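Local atomic coordinates of alpha-Amylase (Thermotoga maritima, PDB entry 2B5D), a protein that belongs to glycoside hydrolase family 57 and is an alpha-amylase-type protein with a sequence region related to the C-terminal part of branching enzymes. Residues Lys73-Met78 with Asn115-Tyr120; Glu79-Leu84 with Glu108-Ile113; Gly231-Ala236 with Glu384-Leu389. One frame throughout, in Å; residues are numbered along the deposited sequence.

Interaction 1 of 3, residues Lys73-Met78 with Asn115-Tyr120; sequences KYERHM and NVFRSY
Glu75 reaches from helix 68-91 to two neighbouring residues of helix 97-119, Phe117 and Arg118, and its side chain is a convenient thread to follow. From CB the chain swings to CG, which already lies 3.3 Å from Arg118 NH2, and then runs extended to the carboxylate, where the two oxygens part company. OE1 forms a salt bridge with Arg118 NH2 at 2.6 Å; it sits at the edge of the guanidinium, but the N-H...O angle of 128° makes the hydrogen bond weak, and the two flat groups are turned 86° against each other. OE2 instead meets the rim of the phenylalanine, 3.2 Å from Phe117 CE1 and near the ring plane. One face of that ring receives Tyr74, whose CD1 stands over its centre, 3.7 Å from Phe117 CE2, with the planes oblique at 49°. With CG turned opposite the backbone N, the tyrosine ring is directed at the facing helix, and its OH bonds to Thr35 of helix 27-47. The other terminal nitrogen of Arg118, NH1, pairs with Glu79. Two antiparallel helices are thus joined by a buried aromatic pair beside a more exposed charged rim, where two carboxylates sharing one arginine probably hold its guanidinium in place.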
loop_
_atom_site.group_PDB
_atom_site.type_symbol
_atom_site.label_atom_id
_atom_site.label_comp_id
_atom_site.label_asym_id
_atom_site.label_seq_id
_atom_site.Cartn_x
_atom_site.Cartn_y
_atom_site.Cartn_z
ATOM N N LYS A 73 23.524 -21.383 -8.560
ATOM C CA LYS A 73 23.296 -20.065 -7.953
ATOM C C LYS A 73 23.946 -19.894 -6.568
ATOM O O LYS A 73 24.445 -18.813 -6.251
ATOM C CB LYS A 73 21.801 -19.732 -7.902
ATOM C CG LYS A 73 21.229 -19.332 -9.243
ATOM C CD LYS A 73 19.765 -19.786 -9.436
ATOM C CE LYS A 73 19.361 -19.890 -10.942
ATOM N NZ LYS A 73 20.428 -20.448 -11.857
ATOM N N TYR A 74 23.964 -20.949 -5.756
ATOM C CA TYR A 74 24.589 -20.857 -4.434
ATOM C C TYR A 74 26.100 -20.708 -4.540
ATOM O O TYR A 74 26.703 -19.952 -3.787
ATOM C CB TYR A 74 24.236 -22.063 -3.534
ATOM C CG TYR A 74 24.936 -22.013 -2.188
ATOM C CD1 TYR A 74 26.094 -22.753 -1.958
ATOM C CD2 TYR A 74 24.459 -21.195 -1.164
ATOM C CE1 TYR A 74 26.749 -22.699 -0.731
ATOM C CE2 TYR A 74 25.100 -21.129 0.050
ATOM C CZ TYR A 74 26.239 -21.882 0.265
ATOM O OH TYR A 74 26.871 -21.811 1.469
ATOM N N GLU A 75 26.691 -21.459 -5.468
ATOM C CA GLU A 75 28.130 -21.469 -5.713
ATOM C C GLU A 75 28.605 -20.064 -6.127
ATOM O O GLU A 75 29.620 -19.556 -5.630
ATOM C CB GLU A 75 28.420 -22.472 -6.818
ATOM C CG GLU A 75 29.514 -23.454 -6.474
ATOM C CD GLU A 75 29.434 -24.758 -7.284
ATOM O OE1 GLU A 75 30.238 -24.899 -8.236
ATOM O OE2 GLU A 75 28.586 -25.644 -6.973
ATOM N N ARG A 76 27.827 -19.441 -7.010
ATOM C CA ARG A 76 28.055 -18.083 -7.484
ATOM C C ARG A 76 27.794 -17.040 -6.380
ATOM O O ARG A 76 28.513 -16.030 -6.278
ATOM C CB ARG A 76 27.230 -17.857 -8.768
ATOM C CG ARG A 76 26.501 -16.520 -8.924
ATOM C CD ARG A 76 25.973 -16.345 -10.362
ATOM N NE ARG A 76 25.622 -17.623 -10.987
ATOM C CZ ARG A 76 24.380 -17.998 -11.318
ATOM N NH1 ARG A 76 23.346 -17.173 -11.094
ATOM N NH2 ARG A 76 24.170 -19.194 -11.881
ATOM N N HIS A 77 26.804 -17.299 -5.526
ATOM C CA HIS A 77 26.584 -16.459 -4.347
ATOM C C HIS A 77 27.754 -16.567 -3.360
ATOM O O HIS A 77 28.201 -15.583 -2.778
ATOM C CB HIS A 77 25.271 -16.839 -3.674
ATOM C CG HIS A 77 25.164 -16.382 -2.254
ATOM N ND1 HIS A 77 24.555 -15.197 -1.899
ATOM C CD2 HIS A 77 25.572 -16.959 -1.097
ATOM C CE1 HIS A 77 24.601 -15.058 -0.584
ATOM N NE2 HIS A 77 25.213 -16.113 -0.073
ATOM N N MET A 78 28.267 -17.771 -3.183
ATOM C CA MET A 78 29.364 -17.961 -2.245
ATOM C C MET A 78 30.669 -17.280 -2.681
ATOM O O MET A 78 31.433 -16.783 -1.838
ATOM C CB MET A 78 29.551 -19.446 -1.924
ATOM C CG MET A 78 28.528 -19.955 -0.910
ATOM S SD MET A 78 28.370 -18.903 0.592
ATOM C CE MET A 78 29.863 -19.352 1.492
ATOM N N ASN A 115 33.803 -24.989 0.042
ATOM C CA ASN A 115 34.616 -26.183 -0.125
ATOM C C ASN A 115 33.935 -27.466 0.318
ATOM O O ASN A 115 34.111 -28.507 -0.321
ATOM C CB ASN A 115 35.887 -26.046 0.682
ATOM C CG ASN A 115 37.088 -26.492 -0.083
ATOM O OD1 ASN A 115 37.680 -25.700 -0.829
ATOM N ND2 ASN A 115 37.462 -27.766 0.073
ATOM N N VAL A 116 33.194 -27.403 1.427
ATOM C CA VAL A 116 32.356 -28.529 1.849
ATOM C C VAL A 116 31.273 -28.770 0.807
ATOM O O VAL A 116 31.007 -29.900 0.432
ATOM C CB VAL A 116 31.725 -28.306 3.249
ATOM C CG1 VAL A 116 30.611 -29.319 3.531
ATOM C CG2 VAL A 116 32.802 -28.362 4.342
ATOM N N PHE A 117 30.662 -27.691 0.336
ATOM C CA PHE A 117 29.628 -27.760 -0.681
ATOM C C PHE A 117 30.140 -28.461 -1.936
ATOM O O PHE A 117 29.404 -29.219 -2.575
ATOM C CB PHE A 117 29.162 -26.354 -1.014
ATOM C CG PHE A 117 27.989 -26.301 -1.937
ATOM C CD1 PHE A 117 28.167 -26.049 -3.289
ATOM C CD2 PHE A 117 26.700 -26.456 -1.451
ATOM C CE1 PHE A 117 27.076 -25.971 -4.149
ATOM C CE2 PHE A 117 25.607 -26.384 -2.306
ATOM C CZ PHE A 117 25.799 -26.143 -3.657
ATOM N N ARG A 118 31.409 -28.203 -2.265
ATOM C CA ARG A 118 32.077 -28.819 -3.406
ATOM C C ARG A 118 32.424 -30.281 -3.136
ATOM O O ARG A 118 32.196 -31.109 -4.007
ATOM C CB ARG A 118 33.315 -28.017 -3.827
ATOM C CG ARG A 118 32.980 -26.650 -4.435
ATOM C CD ARG A 118 34.194 -26.021 -5.109
ATOM N NE ARG A 118 34.059 -24.575 -5.302
ATOM C CZ ARG A 118 33.253 -24.002 -6.196
ATOM N NH1 ARG A 118 33.205 -22.679 -6.305
ATOM N NH2 ARG A 118 32.492 -24.748 -6.978
ATOM N N SER A 119 32.937 -30.601 -1.943
ATOM C CA SER A 119 33.106 -31.998 -1.499
ATOM C C SER A 119 31.938 -32.928 -1.853
ATOM O O SER A 119 32.136 -34.138 -2.007
ATOM C CB SER A 119 33.269 -32.078 0.017
ATOM O OG SER A 119 34.164 -31.104 0.489
ATOM N N TYR A 120 30.732 -32.366 -1.944
ATOM C CA TYR A 120 29.517 -33.133 -2.133
ATOM C C TYR A 120 28.892 -32.881 -3.495
ATOM O O TYR A 120 27.683 -33.112 -3.680
ATOM C CB TYR A 120 28.509 -32.778 -1.043
ATOM C CG TYR A 120 28.861 -33.320 0.317
ATOM C CD1 TYR A 120 29.241 -32.468 1.351
ATOM C CD2 TYR A 120 28.818 -34.688 0.575
ATOM C CE1 TYR A 120 29.558 -32.967 2.607
ATOM C CE2 TYR A 120 29.140 -35.191 1.820
ATOM C CZ TYR A 120 29.508 -34.331 2.834
ATOM O OH TYR A 120 29.821 -34.837 4.078
#

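Interaction 2 of 3, residues Glu79-Leu84 with Glu108-Ile113; sequences EKLIEL and EHFEKI
Leu81 presses its branched end onto the ring of Phe110, a buried residue of the facing, nearly antiparallel helix. The leucine has chi1 -177°, a setting that sends CG away from the backbone N and toward the facing helix. Its CD2 then lies over the middle of the aromatic face, 3.7 Å from the Phe110 ring centroid and only 11° off the normal, a CH-pi contact. CG comes close over one side of the ring, 3.5 Å from Phe110 CE2, and the two side chains cross at about a right angle. Phe110 has the other common helical setting, with CG beside its own N and opposite the carbonyl carbon. Its CB is met by Ile82 CG1 at 3.8 Å, the two side chains sliding past each other in opposite directions. The isoleucine chain is extended at chi2 163°, which carries CD1 on to Glu111, 4.0 Å from its CG, at the exposed margin. Met78 also touches Phe110, while Ile289 from a loop packs on Leu81. The side-chain contacts between the two segments are apolar, down to the aliphatic stem of a glutamate, and their cohesion therefore probably rests mainly on dispersion and the burial of hydrocarbon.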
loop_
_atom_site.group_PDB
_atom_site.type_symbol
_atom_site.label_atom_id
_atom_site.label_comp_id
_atom_site.label_asym_id
_atom_site.label_seq_id
_atom_site.Cartn_x
_atom_site.Cartn_y
_atom_site.Cartn_z
ATOM N N GLU A 79 30.896 -17.247 -3.995
ATOM C CA GLU A 79 32.065 -16.565 -4.581
ATOM C C GLU A 79 31.960 -15.041 -4.491
ATOM O O GLU A 79 32.907 -14.372 -4.073
ATOM C CB GLU A 79 32.293 -17.019 -6.018
ATOM C CG GLU A 79 33.154 -18.267 -6.110
ATOM C CD GLU A 79 32.813 -19.104 -7.335
ATOM O OE1 GLU A 79 33.326 -20.251 -7.437
ATOM O OE2 GLU A 79 32.023 -18.617 -8.195
ATOM N N LYS A 80 30.798 -14.509 -4.863
ATOM C CA LYS A 80 30.481 -13.104 -4.626
ATOM C C LYS A 80 30.814 -12.734 -3.172
ATOM O O LYS A 80 31.427 -11.698 -2.901
ATOM C CB LYS A 80 29.001 -12.864 -4.925
ATOM C CG LYS A 80 28.657 -11.499 -5.478
ATOM C CD LYS A 80 27.582 -11.644 -6.567
ATOM C CE LYS A 80 27.051 -10.297 -7.087
ATOM N NZ LYS A 80 25.930 -9.733 -6.255
ATOM N N LEU A 81 30.444 -13.617 -2.247
ATOM C CA LEU A 81 30.650 -13.389 -0.831
ATOM C C LEU A 81 32.115 -13.503 -0.391
ATOM O O LEU A 81 32.558 -12.693 0.419
ATOM C CB LEU A 81 29.722 -14.295 0.004
ATOM C CG LEU A 81 29.706 -14.182 1.533
ATOM C CD1 LEU A 81 29.321 -12.766 2.037
ATOM C CD2 LEU A 81 28.818 -15.263 2.167
ATOM N N ILE A 82 32.853 -14.495 -0.899
ATOM C CA ILE A 82 34.318 -14.595 -0.644
ATOM C C ILE A 82 35.125 -13.425 -1.264
ATOM O O ILE A 82 36.164 -13.003 -0.722
ATOM C CB ILE A 82 34.927 -15.915 -1.165
ATOM C CG1 ILE A 82 34.375 -17.115 -0.386
ATOM C CG2 ILE A 82 36.480 -15.861 -1.096
ATOM C CD1 ILE A 82 34.578 -18.480 -1.082
ATOM N N GLU A 83 34.642 -12.928 -2.407
ATOM C CA GLU A 83 35.165 -11.703 -3.015
ATOM C C GLU A 83 34.959 -10.514 -2.071
ATOM O O GLU A 83 35.896 -9.753 -1.825
ATOM C CB GLU A 83 34.502 -11.450 -4.371
ATOM C CG GLU A 83 35.133 -10.335 -5.213
ATOM C CD GLU A 83 34.145 -9.756 -6.228
ATOM O OE1 GLU A 83 34.246 -10.105 -7.422
ATOM O OE2 GLU A 83 33.241 -8.986 -5.824
ATOM N N LEU A 84 33.745 -10.370 -1.532
ATOM C CA LEU A 84 33.456 -9.328 -0.537
ATOM C C LEU A 84 34.304 -9.521 0.708
ATOM O O LEU A 84 34.751 -8.544 1.321
ATOM C CB LEU A 84 31.987 -9.325 -0.126
ATOM C CG LEU A 84 31.300 -8.034 0.348
ATOM C CD1 LEU A 84 30.150 -8.374 1.260
ATOM C CD2 LEU A 84 32.217 -7.031 1.029
ATOM N N GLU A 108 38.217 -17.059 5.750
ATOM C CA GLU A 108 38.578 -18.474 5.915
ATOM C C GLU A 108 37.314 -19.349 6.002
ATOM O O GLU A 108 37.201 -20.370 5.304
ATOM C CB GLU A 108 39.513 -18.690 7.143
ATOM C CG GLU A 108 40.464 -19.923 7.026
ATOM C CD GLU A 108 41.108 -20.365 8.374
ATOM O OE1 GLU A 108 41.055 -21.581 8.718
ATOM O OE2 GLU A 108 41.671 -19.500 9.091
ATOM N N HIS A 109 36.365 -18.918 6.833
ATOM C CA HIS A 109 35.100 -19.623 7.059
ATOM C C HIS A 109 34.268 -19.834 5.792
ATOM O O HIS A 109 33.862 -20.963 5.489
ATOM C CB HIS A 109 34.287 -18.876 8.107
ATOM C CG HIS A 109 33.136 -19.659 8.649
ATOM N ND1 HIS A 109 31.843 -19.177 8.650
ATOM C CD2 HIS A 109 33.082 -20.889 9.209
ATOM C CE1 HIS A 109 31.045 -20.068 9.207
ATOM N NE2 HIS A 109 31.770 -21.120 9.545
ATOM N N PHE A 110 34.029 -18.756 5.044
ATOM C CA PHE A 110 33.287 -18.858 3.785
ATOM C C PHE A 110 33.982 -19.749 2.782
ATOM O O PHE A 110 33.303 -20.434 2.009
ATOM C CB PHE A 110 33.022 -17.501 3.145
ATOM C CG PHE A 110 32.186 -16.591 3.975
ATOM C CD1 PHE A 110 31.324 -17.095 4.949
ATOM C CD2 PHE A 110 32.238 -15.218 3.776
ATOM C CE1 PHE A 110 30.564 -16.254 5.714
ATOM C CE2 PHE A 110 31.463 -14.364 4.545
ATOM C CZ PHE A 110 30.630 -14.888 5.518
ATOM N N GLU A 111 35.315 -19.735 2.779
ATOM C CA GLU A 111 36.061 -20.604 1.870
ATOM C C GLU A 111 35.798 -22.053 2.245
ATOM O O GLU A 111 35.416 -22.859 1.390
ATOM C CB GLU A 111 37.566 -20.303 1.888
ATOM C CG GLU A 111 38.018 -19.243 0.881
ATOM C CD GLU A 111 39.521 -18.932 0.957
ATOM O OE1 GLU A 111 40.304 -19.797 1.446
ATOM O OE2 GLU A 111 39.913 -17.810 0.525
ATOM N N LYS A 112 35.986 -22.362 3.532
ATOM C CA LYS A 112 35.662 -23.667 4.115
ATOM C C LYS A 112 34.272 -24.188 3.741
ATOM O O LYS A 112 34.125 -25.341 3.330
ATOM C CB LYS A 112 35.805 -23.614 5.636
ATOM C CG LYS A 112 37.018 -24.348 6.189
ATOM C CD LYS A 112 36.713 -25.842 6.440
ATOM C CE LYS A 112 36.752 -26.698 5.135
ATOM N NZ LYS A 112 36.335 -28.135 5.341
ATOM N N ILE A 113 33.268 -23.322 3.882
ATOM C CA ILE A 113 31.881 -23.665 3.587
ATOM C C ILE A 113 31.669 -24.064 2.126
ATOM O O ILE A 113 31.126 -25.134 1.855
ATOM C CB ILE A 113 30.917 -22.540 4.061
ATOM C CG1 ILE A 113 30.701 -22.681 5.568
ATOM C CG2 ILE A 113 29.568 -22.561 3.311
ATOM C CD1 ILE A 113 30.344 -21.408 6.227
#

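Interaction 3 of 3, residues Gly231-Ala236 with Glu384-Leu389; sequences GVFAFA and EVIDTL
Phe233 and Phe235 project from strand 233-236 toward helix 382-388; the axes of the short segments 233-236 and 384-388 run at 127° to each other, with a closest approach of 10.6 Å. Extended backbone geometry places alternate residues on the same side of the sheet, which is why two phenylalanines two positions apart confront one helix. The CA atoms of Phe233 and Ile386 mark the nearest backbone approach, 7.4 Å. Ile386 touches both rings. Its CB stands over a face of Phe233, 4.2 Å from the ring centroid, in a CH-pi contact 27° off the normal. Its CG2 methyl serves both aromatics, lying 3.7 Å from Phe233 CD1 and also 3.7 Å from Phe235 CZ. A chi1 of 71° places CG1 between backbone N and carbonyl carbon and sets CG2 opposite that carbon. Val385 meets Phe235 differently: its CG2 lies in the ring plane at the edge, 3.5 Å from Phe235 CE2. Backbone bonds to Glu202, Phe204 and Val206 hold the strand beside strand 203-206, and Phe205 adds a further ring against Phe235. Helix packs on sheet here through a mostly buried, wholly apolar side-chain contact, probably held by dispersion and hydrocarbon burial.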
loop_
_atom_site.group_PDB
_atom_site.type_symbol
_atom_site.label_atom_id
_atom_site.label_comp_id
_atom_site.label_asym_id
_atom_site.label_seq_id
_atom_site.Cartn_x
_atom_site.Cartn_y
_atom_site.Cartn_z
ATOM N N GLY A 231 -0.213 -48.788 16.818
ATOM C CA GLY A 231 1.243 -49.110 16.902
ATOM C C GLY A 231 2.220 -48.015 16.536
ATOM O O GLY A 231 3.466 -48.254 16.318
ATOM N N VAL A 232 1.684 -46.809 16.422
ATOM C CA VAL A 232 2.562 -45.658 16.065
ATOM C C VAL A 232 3.051 -44.987 17.378
ATOM O O VAL A 232 2.257 -44.690 18.284
ATOM C CB VAL A 232 1.915 -44.647 14.999
ATOM C CG1 VAL A 232 2.940 -43.622 14.561
ATOM C CG2 VAL A 232 1.434 -45.387 13.738
ATOM N N PHE A 233 4.349 -44.856 17.502
ATOM C CA PHE A 233 4.960 -44.196 18.679
ATOM C C PHE A 233 4.881 -42.642 18.598
ATOM O O PHE A 233 5.190 -42.077 17.548
ATOM C CB PHE A 233 6.424 -44.613 18.775
ATOM C CG PHE A 233 6.624 -46.018 19.219
ATOM C CD1 PHE A 233 7.034 -47.005 18.313
ATOM C CD2 PHE A 233 6.426 -46.373 20.567
ATOM C CE1 PHE A 233 7.272 -48.350 18.756
ATOM C CE2 PHE A 233 6.621 -47.708 21.001
ATOM C CZ PHE A 233 7.043 -48.693 20.077
ATOM N N ALA A 234 4.408 -41.980 19.658
ATOM C CA ALA A 234 4.431 -40.522 19.752
ATOM C C ALA A 234 5.404 -40.038 20.883
ATOM O O ALA A 234 5.342 -40.538 22.002
ATOM C CB ALA A 234 3.030 -39.998 20.020
ATOM N N PHE A 235 6.240 -39.044 20.578
ATOM C CA PHE A 235 7.222 -38.428 21.496
ATOM C C PHE A 235 6.735 -37.028 21.847
ATOM O O PHE A 235 6.541 -36.251 20.950
ATOM C CB PHE A 235 8.547 -38.282 20.791
ATOM C CG PHE A 235 9.325 -39.574 20.644
ATOM C CD1 PHE A 235 9.201 -40.365 19.495
ATOM C CD2 PHE A 235 10.176 -39.992 21.629
ATOM C CE1 PHE A 235 9.951 -41.554 19.344
ATOM C CE2 PHE A 235 10.913 -41.182 21.509
ATOM C CZ PHE A 235 10.833 -41.950 20.356
ATOM N N ALA A 236 6.462 -36.729 23.112
ATOM C CA ALA A 236 5.973 -35.410 23.463
ATOM C C ALA A 236 7.121 -34.491 23.921
ATOM O O ALA A 236 8.041 -34.887 24.663
ATOM C CB ALA A 236 4.822 -35.441 24.454
ATOM N N GLU A 384 16.582 -45.022 17.879
ATOM C CA GLU A 384 17.196 -45.804 18.972
ATOM C C GLU A 384 16.224 -46.066 20.103
ATOM O O GLU A 384 16.151 -47.179 20.625
ATOM C CB GLU A 384 18.402 -45.114 19.562
ATOM C CG GLU A 384 19.671 -45.341 18.807
ATOM C CD GLU A 384 20.765 -44.408 19.272
ATOM O OE1 GLU A 384 20.446 -43.474 20.058
ATOM O OE2 GLU A 384 21.941 -44.601 18.854
ATOM N N VAL A 385 15.477 -45.052 20.511
ATOM C CA VAL A 385 14.561 -45.311 21.594
ATOM C C VAL A 385 13.397 -46.247 21.281
ATOM O O VAL A 385 13.046 -47.059 22.121
ATOM C CB VAL A 385 14.234 -44.071 22.529
ATOM C CG1 VAL A 385 14.984 -42.797 22.123
ATOM C CG2 VAL A 385 12.728 -43.903 22.828
ATOM N N ILE A 386 12.828 -46.179 20.081
ATOM C CA ILE A 386 11.701 -47.078 19.748
ATOM C C ILE A 386 12.180 -48.522 19.588
ATOM O O ILE A 386 11.419 -49.423 19.874
ATOM C CB ILE A 386 10.845 -46.621 18.531
ATOM C CG1 ILE A 386 11.599 -46.783 17.209
ATOM C CG2 ILE A 386 10.261 -45.213 18.766
ATOM C CD1 ILE A 386 10.693 -46.610 15.953
ATOM N N ASP A 387 13.455 -48.680 19.193
ATOM C CA ASP A 387 14.150 -49.957 19.023
ATOM C C ASP A 387 14.637 -50.589 20.342
ATOM O O ASP A 387 14.941 -51.779 20.380
ATOM C CB ASP A 387 15.344 -49.813 18.064
ATOM C CG ASP A 387 14.911 -49.728 16.580
ATOM O OD1 ASP A 387 13.712 -49.923 16.276
ATOM O OD2 ASP A 387 15.767 -49.450 15.711
ATOM N N THR A 388 14.668 -49.793 21.410
ATOM C CA THR A 388 15.210 -50.182 22.701
ATOM C C THR A 388 14.131 -50.329 23.770
ATOM O O THR A 388 14.243 -51.173 24.655
ATOM C CB THR A 388 16.246 -49.138 23.140
ATOM O OG1 THR A 388 17.256 -49.053 22.138
ATOM C CG2 THR A 388 16.913 -49.493 24.488
ATOM N N LEU A 389 13.070 -49.550 23.710
ATOM C CA LEU A 389 12.141 -49.554 24.843
ATOM C C LEU A 389 11.240 -50.762 24.965
ATOM O O LEU A 389 10.573 -51.131 24.011
ATOM C CB LEU A 389 11.284 -48.294 24.853
ATOM C CG LEU A 389 11.805 -47.221 25.807
ATOM C CD1 LEU A 389 13.353 -46.964 25.674
ATOM C CD2 LEU A 389 10.992 -45.963 25.609
#

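Interactions 1 and 2 are successive levels of one antiparallel pair, helix 68-91 against helix 97-119, with centres about 10 Å apart. Interaction 2 is nested within the chain loop closed by interaction 1, nearer the turn of the hairpin. The Glu79-Arg118 bridge joins the two levels, and Tyr74 and Met78 of interaction 1 pack on Ile113 of interaction 2. Interaction 3 follows later in the chain, joining strand 233-236 of the mixed sheet to helix 382-388 across 147 intervening residues. Its centre is about 37 Å from that of interaction 1 and about 42 Å from that of interaction 2, which lies on the opposite side of the chain's centre. The protein thus combines a locally closed helical hairpin with a distant helix-on-sheet contact that brings sequence-remote parts together.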